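Local structure of probable TonB-dependent siderophore receptor PiuA (Acinetobacter baumannii, 5FP1) at residues S28-F33 with S125-A130; T55-T58 with L64-V67; E188-S193 with G707-L712. The protein probably takes up iron across the outer membrane by binding ferric siderophores, possibly including enterobactin, as a member of the TonB-dependent receptor family. One frame throughout, in Å; residues are numbered along the deposited sequence.

Contact 1 (S28-F33 with S125-A130)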
loop_
_atom_site.group_PDB
_atom_site.type_symbol
_atom_site.label_atom_id
_atom_site.label_comp_id
_atom_site.label_asym_id
_atom_site.label_seq_id
_atom_site.Cartn_x
_atom_site.Cartn_y
_atom_site.Cartn_z
ATOM N N SER A 28 -18.659 1.609 4.686
ATOM C CA SER A 28 -17.692 1.120 3.728
ATOM C C SER A 28 -18.334 0.860 2.377
ATOM O O SER A 28 -19.483 0.447 2.311
ATOM C CB SER A 28 -17.105 -0.175 4.247
ATOM O OG SER A 28 -16.353 -0.805 3.231
ATOM N N ALA A 29 -17.580 1.068 1.297
ATOM C CA ALA A 29 -18.059 0.710 -0.039
ATOM C C ALA A 29 -17.844 -0.774 -0.303
ATOM O O ALA A 29 -18.253 -1.305 -1.313
ATOM C CB ALA A 29 -17.356 1.564 -1.100
ATOM N N ASN A 30 -17.212 -1.467 0.632
ATOM C CA ASN A 30 -16.949 -2.882 0.489
ATOM C C ASN A 30 -18.138 -3.700 1.036
ATOM O O ASN A 30 -18.468 -3.628 2.224
ATOM C CB ASN A 30 -15.639 -3.185 1.243
ATOM C CG ASN A 30 -15.200 -4.645 1.179
ATOM O OD1 ASN A 30 -15.932 -5.526 0.756
ATOM N ND2 ASN A 30 -13.973 -4.902 1.635
ATOM N N SER A 31 -18.784 -4.483 0.178
ATOM C CA SER A 31 -19.980 -5.222 0.587
ATOM C C SER A 31 -19.689 -6.381 1.561
ATOM O O SER A 31 -20.614 -7.011 2.105
ATOM C CB SER A 31 -20.764 -5.701 -0.637
ATOM O OG SER A 31 -20.135 -6.822 -1.239
ATOM N N LYS A 32 -18.415 -6.667 1.808
ATOM C CA LYS A 32 -18.056 -7.611 2.872
ATOM C C LYS A 32 -18.173 -7.041 4.293
ATOM O O LYS A 32 -18.166 -7.807 5.263
ATOM C CB LYS A 32 -16.657 -8.179 2.636
ATOM C CG LYS A 32 -16.652 -9.111 1.449
ATOM C CD LYS A 32 -15.386 -9.898 1.320
ATOM C CE LYS A 32 -15.424 -10.772 0.087
ATOM N NZ LYS A 32 -14.053 -11.284 -0.109
ATOM N N PHE A 33 -18.247 -5.719 4.410
ATOM C CA PHE A 33 -18.568 -5.050 5.664
ATOM C C PHE A 33 -20.076 -4.849 5.638
ATOM O O PHE A 33 -20.584 -3.912 5.056
ATOM C CB PHE A 33 -17.875 -3.696 5.793
ATOM C CG PHE A 33 -16.426 -3.779 6.210
ATOM C CD1 PHE A 33 -16.068 -4.317 7.440
ATOM C CD2 PHE A 33 -15.426 -3.299 5.387
ATOM C CE1 PHE A 33 -14.740 -4.395 7.831
ATOM C CE2 PHE A 33 -14.087 -3.354 5.772
ATOM C CZ PHE A 33 -13.738 -3.914 6.995
ATOM N N SER A 125 -8.166 -12.304 7.228
ATOM C CA SER A 125 -8.279 -13.319 6.194
ATOM C C SER A 125 -9.712 -13.748 5.932
ATOM O O SER A 125 -10.008 -14.159 4.821
ATOM C CB SER A 125 -7.401 -14.552 6.472
ATOM O OG SER A 125 -6.024 -14.233 6.397
ATOM N N ALA A 126 -10.620 -13.662 6.910
ATOM C CA ALA A 126 -11.997 -14.083 6.633
ATOM C C ALA A 126 -12.634 -13.194 5.560
ATOM O O ALA A 126 -13.558 -13.609 4.836
ATOM C CB ALA A 126 -12.825 -14.100 7.906
ATOM N N MET A 127 -12.149 -11.952 5.460
ATOM C CA MET A 127 -12.652 -11.010 4.483
ATOM C C MET A 127 -11.863 -11.082 3.164
ATOM O O MET A 127 -12.407 -10.805 2.102
ATOM C CB MET A 127 -12.584 -9.579 5.030
ATOM C CG MET A 127 -13.462 -9.407 6.248
ATOM S SD MET A 127 -13.605 -7.685 6.716
ATOM C CE MET A 127 -14.697 -7.093 5.440
ATOM N N GLY A 128 -10.591 -11.453 3.234
ATOM C CA GLY A 128 -9.713 -11.338 2.063
ATOM C C GLY A 128 -8.938 -12.567 1.632
ATOM O O GLY A 128 -8.312 -12.553 0.569
ATOM N N GLY A 129 -9.004 -13.646 2.402
ATOM C CA GLY A 129 -8.212 -14.825 2.118
ATOM C C GLY A 129 -6.754 -14.718 2.562
ATOM O O GLY A 129 -6.441 -14.106 3.586
ATOM N N ALA A 130 -5.859 -15.318 1.782
ATOM C CA ALA A 130 -4.460 -15.343 2.135
ATOM C C ALA A 130 -3.942 -13.938 2.404
ATOM O O ALA A 130 -4.288 -12.997 1.698
ATOM C CB ALA A 130 -3.649 -15.993 1.048
HETATM O O HOH W 1 -12.523 -7.529 1.510
HETATM O O HOH W 2 -14.342 -13.323 2.289
#
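The methyl end of Met127 sits almost exactly over the centre of the Phe33 ring: CE lies 3.5 Å from the ring centroid and 6° off its normal, a CH-pi contact. SD follows at an oblique angle, near Phe33 CE1 and CZ, which makes this also a Met-aromatic contact. The bend at chi3 of Met127 (74°) turns the methyl over the ring, where CE also meets Lys32 CB at 3.6 Å. Unbranched and flexible, methionine suits a place between an aromatic face and an aliphatic stem.

These segments join the N-terminal part of the chain, ahead of strand 43-47, to the short helix 125-128 of the plug domain. Lys32, extended beyond CG, reaches the carbonyl near the end of that helix, and its NZ donates to Met127 O at 2.8 Å, tilted 24° from the carbonyl plane; Tyr422 of the barrel gives the same lysine a cation-pi partner. A water bridges Lys32 NZ to Ala126 O. Residues 28-33 fold through an ST turn at Ser28, an Asx turn at Asn30, whose OD1 accepts from Lys32 N at 2.9 Å, and a type I turn from Asn30 to Phe33. Asn30 ND2 holds a second water, which donates weakly to Met127 O.

Contact 2 (T55-T58 with L64-V67)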
loop_
_atom_site.group_PDB
_atom_site.type_symbol
_atom_site.label_atom_id
_atom_site.label_comp_id
_atom_site.label_asym_id
_atom_site.label_seq_id
_atom_site.Cartn_x
_atom_site.Cartn_y
_atom_site.Cartn_z
ATOM N N THR A 55 -5.819 17.600 0.130
ATOM C CA THR A 55 -4.371 17.419 0.164
ATOM C C THR A 55 -3.741 17.364 -1.215
ATOM O O THR A 55 -2.549 17.537 -1.339
ATOM C CB THR A 55 -3.976 16.114 0.902
ATOM O OG1 THR A 55 -4.646 14.993 0.322
ATOM C CG2 THR A 55 -4.323 16.225 2.372
ATOM N N LYS A 56 -4.566 17.118 -2.219
ATOM C CA LYS A 56 -4.170 16.852 -3.606
ATOM C C LYS A 56 -3.110 15.753 -3.673
ATOM O O LYS A 56 -2.149 15.866 -4.446
ATOM C CB LYS A 56 -3.688 18.114 -4.342
ATOM C CG LYS A 56 -3.901 18.056 -5.857
ATOM C CD LYS A 56 -3.315 19.273 -6.584
ATOM C CE LYS A 56 -3.286 19.074 -8.102
ATOM N NZ LYS A 56 -4.654 18.919 -8.674
ATOM N N VAL A 57 -3.275 14.705 -2.862
ATOM C CA VAL A 57 -2.380 13.541 -2.977
ATOM C C VAL A 57 -2.589 12.863 -4.310
ATOM O O VAL A 57 -3.729 12.647 -4.749
ATOM C CB VAL A 57 -2.503 12.547 -1.821
ATOM C CG1 VAL A 57 -1.902 13.136 -0.555
ATOM C CG2 VAL A 57 -3.945 12.127 -1.606
ATOM N N THR A 58 -1.491 12.542 -4.976
ATOM C CA THR A 58 -1.578 11.987 -6.307
ATOM C C THR A 58 -1.239 10.496 -6.382
ATOM O O THR A 58 -1.538 9.843 -7.377
ATOM C CB THR A 58 -0.674 12.740 -7.281
ATOM O OG1 THR A 58 0.688 12.485 -6.953
ATOM C CG2 THR A 58 -0.970 14.274 -7.242
ATOM N N LEU A 64 -1.254 7.622 2.050
ATOM C CA LEU A 64 -1.106 6.845 3.264
ATOM C C LEU A 64 -0.421 7.604 4.390
ATOM O O LEU A 64 -0.512 7.199 5.551
ATOM C CB LEU A 64 -0.341 5.542 2.954
ATOM C CG LEU A 64 -1.180 4.539 2.161
ATOM C CD1 LEU A 64 -0.292 3.371 1.743
ATOM C CD2 LEU A 64 -2.380 4.060 2.964
ATOM N N ARG A 65 0.259 8.699 4.066
ATOM C CA ARG A 65 0.864 9.525 5.113
ATOM C C ARG A 65 -0.193 10.045 6.096
ATOM O O ARG A 65 0.146 10.381 7.225
ATOM C CB ARG A 65 1.642 10.719 4.530
ATOM C CG ARG A 65 0.797 11.954 4.228
ATOM C CD ARG A 65 1.656 13.119 3.766
ATOM N NE ARG A 65 0.844 14.293 3.497
ATOM C CZ ARG A 65 0.634 14.785 2.279
ATOM N NH1 ARG A 65 1.203 14.223 1.224
ATOM N NH2 ARG A 65 -0.123 15.841 2.129
ATOM N N THR A 66 -1.442 10.127 5.660
ATOM C CA THR A 66 -2.541 10.610 6.529
ATOM C C THR A 66 -3.010 9.601 7.544
ATOM O O THR A 66 -3.840 9.944 8.403
ATOM C CB THR A 66 -3.793 11.031 5.736
ATOM O OG1 THR A 66 -4.377 9.897 5.046
ATOM C CG2 THR A 66 -3.453 12.111 4.763
ATOM N N VAL A 67 -2.522 8.364 7.441
ATOM C CA VAL A 67 -2.924 7.300 8.371
ATOM C C VAL A 67 -1.740 6.951 9.245
ATOM O O VAL A 67 -0.775 6.332 8.778
ATOM C CB VAL A 67 -3.354 6.013 7.646
ATOM C CG1 VAL A 67 -3.896 5.008 8.662
ATOM C CG2 VAL A 67 -4.392 6.317 6.577
HETATM O O HOH W 3 -0.315 17.053 -0.346
#
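Arg65 and Val57 have their CA atoms 9.5 Å apart, too far for the two backbones to bond directly, so side chains and a water make the contact. Lys56 is the first residue to leave helical angles after helix 49-55, and its positive phi (51°) ends the helix, while Leu64 to Thr66 keep helical backbone angles after helix 60-63. Within the plug domain of this TonB-dependent receptor, the contact thus links the exit of one short helix to the exit of the next.

Arg65 does the reaching, as its length allows. Its chain runs extended from CG to NE and brings the guanidinium beside the other segment, NH1 lying 3.7 Å from Val57 CG1 and NH2 4.1 Å from Thr55 CB. A water at the guanidinium edge, in its plane, accepts from Arg65 NH2 at 2.8 Å and donates to Thr55 O, tying the charged end to a helix-terminal carbonyl. Val57 offers a compact branched surface to the same group. Thr55 turns its hydroxyl back to its own helix, bonding to Leu51 O. Arg65 NE has a long, weak ion pair with Asp667 of the barrel, while Arg665 of the same strand brings a like charge near NH1.

Contact 3 (E188-S193 with G707-L712); sequences EKAGQS and GRSAVL
One backbone hydrogen bond crosses between Ala190 and Gly707: Gly707 N donates to Ala190 O at 2.8 Å, with an N-H...O angle of 158°. The N-H is well aimed at the oxygen, yet the donor stands 49° above the carbonyl plane, off the lone-pair direction. The acceptor belongs to a type II beta turn from Lys189 to Gln192, closed by Gln192 N to Lys189 O at 3.2 Å, in the connection between barrel strands 177-188 and 197-209. The donor lies just ahead of strand 709-717, the last strand of the barrel.

Apolar packing is supplied mainly by the methyl of Ala190. Its CB points across the contact and touches Ser709 CB at 3.8 Å. Two carbonyl oxygens are its van der Waals neighbours: Gly707 O lies 3.6 Å from Ala190 CB, and Arg708 O is a little farther off. Alanine suits a place where a small apolar group faces mostly backbone. Two glycines keep the approach close. Gly191 has positive phi (84°), as the third position of a type II turn favours. Its CA lies 4.6 Å from Gly707 CA, and the absence of side chains lets the two backbones come this near.

The polar side chains find partners beyond the two segments. Lys189 forms a salt bridge with Asp231, Ser709 OG bonds to Asn685 ND2 and Arg708 NH1 to Leu687 O. The direct attachment of turn to strand therefore rests on one main-chain hydrogen bond and close packing of small residues, and across the contact itself it depends on no charged side chain.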
loop_
_atom_site.group_PDB
_atom_site.type_symbol
_atom_site.label_atom_id
_atom_site.label_comp_id
_atom_site.label_asym_id
_atom_site.label_seq_id
_atom_site.Cartn_x
_atom_site.Cartn_y
_atom_site.Cartn_z
ATOM N N GLU A 188 9.219 16.348 -10.961
ATOM C CA GLU A 188 10.502 15.969 -10.390
ATOM C C GLU A 188 10.296 15.824 -8.904
ATOM O O GLU A 188 9.471 16.521 -8.327
ATOM C CB GLU A 188 11.555 17.045 -10.638
ATOM C CG GLU A 188 11.865 17.239 -12.097
ATOM C CD GLU A 188 12.784 18.431 -12.321
ATOM O OE1 GLU A 188 13.340 18.984 -11.335
ATOM O OE2 GLU A 188 12.941 18.792 -13.494
ATOM N N LYS A 189 11.038 14.916 -8.275
ATOM C CA LYS A 189 10.959 14.771 -6.834
ATOM C C LYS A 189 11.363 16.106 -6.206
ATOM O O LYS A 189 12.444 16.644 -6.486
ATOM C CB LYS A 189 11.867 13.657 -6.340
ATOM C CG LYS A 189 11.722 13.402 -4.859
ATOM C CD LYS A 189 12.692 12.329 -4.393
ATOM C CE LYS A 189 12.513 12.041 -2.899
ATOM N NZ LYS A 189 13.618 11.204 -2.349
ATOM N N ALA A 190 10.517 16.619 -5.332
ATOM C CA ALA A 190 10.698 17.980 -4.819
ATOM C C ALA A 190 11.953 18.090 -3.971
ATOM O O ALA A 190 12.192 17.264 -3.069
ATOM C CB ALA A 190 9.485 18.380 -3.980
ATOM N N GLY A 191 12.778 19.081 -4.291
ATOM C CA GLY A 191 13.996 19.354 -3.532
ATOM C C GLY A 191 15.182 18.517 -3.936
ATOM O O GLY A 191 16.289 18.699 -3.426
ATOM N N GLN A 192 14.972 17.599 -4.863
ATOM C CA GLN A 192 16.051 16.697 -5.307
ATOM C C GLN A 192 16.475 17.009 -6.746
ATOM O O GLN A 192 16.051 16.317 -7.679
ATOM C CB GLN A 192 15.561 15.242 -5.249
ATOM C CG GLN A 192 16.649 14.190 -5.306
ATOM C CD GLN A 192 16.094 12.798 -5.492
ATOM O OE1 GLN A 192 15.452 12.512 -6.503
ATOM N NE2 GLN A 192 16.363 11.918 -4.540
ATOM N N SER A 193 17.335 18.009 -6.927
ATOM C CA SER A 193 17.836 18.388 -8.264
ATOM C C SER A 193 18.589 17.280 -9.005
ATOM O O SER A 193 19.351 16.498 -8.412
ATOM C CB SER A 193 18.774 19.610 -8.171
ATOM O OG SER A 193 18.062 20.756 -7.761
ATOM N N GLY A 707 11.202 17.122 -0.459
ATOM C CA GLY A 707 11.353 18.455 0.147
ATOM C C GLY A 707 10.103 19.320 0.009
ATOM O O GLY A 707 9.058 18.866 -0.436
ATOM N N ARG A 708 10.206 20.582 0.416
ATOM C CA ARG A 708 9.079 21.514 0.283
ATOM C C ARG A 708 8.664 21.688 -1.169
ATOM O O ARG A 708 9.498 21.775 -2.077
ATOM C CB ARG A 708 9.454 22.884 0.877
ATOM C CG ARG A 708 8.310 23.897 0.848
ATOM C CD ARG A 708 8.535 24.986 1.869
ATOM N NE ARG A 708 9.743 25.736 1.583
ATOM C CZ ARG A 708 10.476 26.361 2.500
ATOM N NH1 ARG A 708 10.148 26.327 3.791
ATOM N NH2 ARG A 708 11.558 27.016 2.118
ATOM N N SER A 709 7.363 21.747 -1.410
ATOM C CA SER A 709 6.863 22.034 -2.739
ATOM C C SER A 709 5.587 22.874 -2.625
ATOM O O SER A 709 5.002 22.963 -1.559
ATOM C CB SER A 709 6.556 20.751 -3.516
ATOM O OG SER A 709 5.452 20.065 -2.939
ATOM N N ALA A 710 5.190 23.478 -3.730
ATOM C CA ALA A 710 3.916 24.174 -3.819
ATOM C C ALA A 710 3.247 23.765 -5.100
ATOM O O ALA A 710 3.893 23.601 -6.126
ATOM C CB ALA A 710 4.131 25.693 -3.819
ATOM N N VAL A 711 1.927 23.646 -5.047
ATOM C CA VAL A 711 1.136 23.376 -6.225
ATOM C C VAL A 711 -0.028 24.353 -6.300
ATOM O O VAL A 711 -0.690 24.610 -5.291
ATOM C CB VAL A 711 0.569 21.954 -6.182
ATOM C CG1 VAL A 711 -0.342 21.710 -7.365
ATOM C CG2 VAL A 711 1.720 20.939 -6.185
ATOM N N LEU A 712 -0.286 24.867 -7.493
ATOM C CA LEU A 712 -1.439 25.742 -7.707
ATOM C C LEU A 712 -2.318 25.132 -8.752
ATOM O O LEU A 712 -1.860 24.803 -9.849
ATOM C CB LEU A 712 -0.998 27.140 -8.159
ATOM C CG LEU A 712 -2.153 28.132 -8.371
ATOM C CD1 LEU A 712 -2.775 28.444 -7.021
ATOM C CD2 LEU A 712 -1.635 29.403 -9.034
#

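How the contacts relate
Contacts 1 and 2 belong to the N-terminal and plug part of the receptor, and contact 3 to the barrel that surrounds it. In sequence, both segments of contact 2 fall between those of contact 1, whereas contact 3 comes later and joins barrel segments 514 residues apart at their closest ends. Centres of contacts 1 and 2 are about 23 Å apart, and those of contacts 1 and 3 about 37 Å, on opposite sides of the chain's centre. Contacts 2 and 3, about 15 Å between centres, meet directly: Lys56 CD packs on Val711 CG1 at 3.9 Å. The plug thus sits inside the barrel wall where strand 709-717 meets strand 149-157, as in TonB-dependent receptors.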